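Local atomic coordinates of ICChI, a glycosylated chitinase (Ipomoea carnea, PDB entry 6IDN), a protein that is a glycosylated plant chitinase of glycosyl hydrolase family 18 that also has lysozyme activity, and so probably cleaves chitin and bacterial cell-wall polysaccharide. Residues Asp212-Gly217 against Thr247-Gly252. Numbering follows the deposited sequence.
Sequences DDLFLG and TYDYGG
Phe215 lays one face of its ring over the Gly251-Gly252 peptide, a case of an aromatic side chain packing on bare backbone where the facing residues of the neighbouring strand, Gly251 and Gly252, have no side chains. The CA of Gly252 stands 4.1 Å from the centroid of the Phe215 ring, 20° off its normal, a CH-pi contact, while Phe215 CZ meets Gly251 O at 3.3 Å. With CG anti to its own carbonyl carbon (chi1 -82°), the ring reaches back along the strand, and Asp213 CB lies at its edge. The close approach of the ring and Asp213 CB to Gly251, and the backbone angles of Gly252, suit glycine at both places. Replacing Phe215 with an alanine would probably uncover this peptide, losing the CH-pi contact and opening a gap beside the two glycines.

Backbone bonds join the parallel strands. Leu214 takes part in two: its N donates to Asp249 O at 2.8 Å, nearly straight at 171°, and its O accepts from Gly251 N at 2.7 Å. Further on, Leu216 N reaches Gly252 O at 3.0 Å. Asp249 is the third residue of the type I turn from Thr247 to Tyr250; its CB points toward the 212-217 segment, resting against Asp212 O at 3.4 Å, with the carboxylate alongside Leu214 CB.

The pair belongs to a beta-alpha-beta unit of the TIM barrel, strands 213-219 and 250-256 being linked through helix 233-244. Leu214 and Leu216 pack on Trp202 of helix 196-206, and Leu216 and Tyr250 also touch Ile244 of helix 233-244; Tyr250 OH is hydrogen-bonded to the C-terminal carboxylate of Val272. Along its other edge, strand 213-219 pairs with strand 178-182.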
# COMPACT_ATOMS: atom_id res chain seq x y z
N ASP A 212 -4.76 13.28 -2.09
CA ASP A 212 -5.86 13.63 -1.20
C ASP A 212 -5.56 13.27 0.25
O ASP A 212 -6.02 13.97 1.16
CB ASP A 212 -7.15 12.95 -1.67
CG ASP A 212 -7.79 13.66 -2.84
OD1 ASP A 212 -7.82 14.91 -2.81
OD2 ASP A 212 -8.25 12.98 -3.77
N ASP A 213 -4.81 12.20 0.48
CA ASP A 213 -4.51 11.74 1.83
C ASP A 213 -3.05 11.35 1.92
O ASP A 213 -2.60 10.45 1.19
CB ASP A 213 -5.38 10.55 2.23
CG ASP A 213 -6.82 10.93 2.54
OD1 ASP A 213 -7.06 11.96 3.21
OD2 ASP A 213 -7.73 10.17 2.14
N LEU A 214 -2.32 12.00 2.82
CA LEU A 214 -0.90 11.74 3.04
C LEU A 214 -0.76 11.01 4.37
O LEU A 214 -1.24 11.50 5.40
CB LEU A 214 -0.12 13.05 3.03
CG LEU A 214 1.40 12.97 3.15
CD1 LEU A 214 2.01 12.33 1.89
CD2 LEU A 214 2.02 14.36 3.43
N PHE A 215 -0.14 9.82 4.34
CA PHE A 215 -0.02 8.95 5.50
C PHE A 215 1.44 8.85 5.91
O PHE A 215 2.34 8.86 5.07
CB PHE A 215 -0.52 7.52 5.20
CG PHE A 215 -2.02 7.31 5.28
CD1 PHE A 215 -2.90 8.04 4.49
CD2 PHE A 215 -2.54 6.32 6.10
CE1 PHE A 215 -4.27 7.79 4.53
CE2 PHE A 215 -3.92 6.06 6.16
CZ PHE A 215 -4.79 6.82 5.37
N LEU A 216 1.66 8.71 7.21
CA LEU A 216 2.98 8.42 7.78
C LEU A 216 3.16 6.91 7.84
O LEU A 216 2.47 6.24 8.61
CB LEU A 216 3.09 9.05 9.16
CG LEU A 216 4.41 8.82 9.90
CD1 LEU A 216 5.45 9.78 9.36
CD2 LEU A 216 4.24 9.04 11.39
N GLY A 217 4.09 6.36 7.06
CA GLY A 217 4.31 4.92 7.06
C GLY A 217 5.38 4.53 8.06
O GLY A 217 6.47 5.10 8.08
N THR A 247 -1.04 19.21 9.00
CA THR A 247 -1.03 19.20 7.54
C THR A 247 -2.44 18.93 7.02
O THR A 247 -3.13 18.04 7.50
CB THR A 247 -0.05 18.11 7.07
OG1 THR A 247 1.26 18.42 7.58
CG2 THR A 247 -0.01 18.03 5.55
N TYR A 248 -2.86 19.73 6.02
CA TYR A 248 -4.28 19.73 5.65
C TYR A 248 -4.74 18.37 5.15
O TYR A 248 -5.88 17.97 5.40
CB TYR A 248 -4.54 20.81 4.59
CG TYR A 248 -4.35 20.36 3.15
CD1 TYR A 248 -3.10 20.42 2.55
CD2 TYR A 248 -5.41 19.89 2.39
CE1 TYR A 248 -2.91 20.02 1.24
CE2 TYR A 248 -5.23 19.49 1.07
CZ TYR A 248 -3.98 19.56 0.50
OH TYR A 248 -3.79 19.18 -0.81
N ASP A 249 -3.88 17.65 4.43
CA ASP A 249 -4.27 16.37 3.86
C ASP A 249 -3.70 15.19 4.64
O ASP A 249 -3.61 14.08 4.10
CB ASP A 249 -3.88 16.27 2.37
CG ASP A 249 -2.39 16.44 2.12
OD1 ASP A 249 -1.66 16.90 3.01
OD2 ASP A 249 -1.94 16.13 0.97
N TYR A 250 -3.33 15.40 5.91
CA TYR A 250 -2.99 14.28 6.78
C TYR A 250 -4.09 13.24 6.74
O TYR A 250 -5.27 13.56 6.96
CB TYR A 250 -2.78 14.77 8.22
CG TYR A 250 -2.78 13.66 9.24
CD1 TYR A 250 -1.67 12.84 9.41
CD2 TYR A 250 -3.90 13.41 10.02
CE1 TYR A 250 -1.67 11.82 10.34
CE2 TYR A 250 -3.92 12.39 10.95
CZ TYR A 250 -2.80 11.60 11.10
OH TYR A 250 -2.81 10.58 12.04
N GLY A 251 -3.71 12.00 6.46
CA GLY A 251 -4.69 10.94 6.37
C GLY A 251 -4.59 9.86 7.42
O GLY A 251 -5.55 9.11 7.64
N GLY A 252 -3.44 9.75 8.08
CA GLY A 252 -3.28 8.74 9.11
C GLY A 252 -1.91 8.10 9.09
O GLY A 252 -0.94 8.72 8.65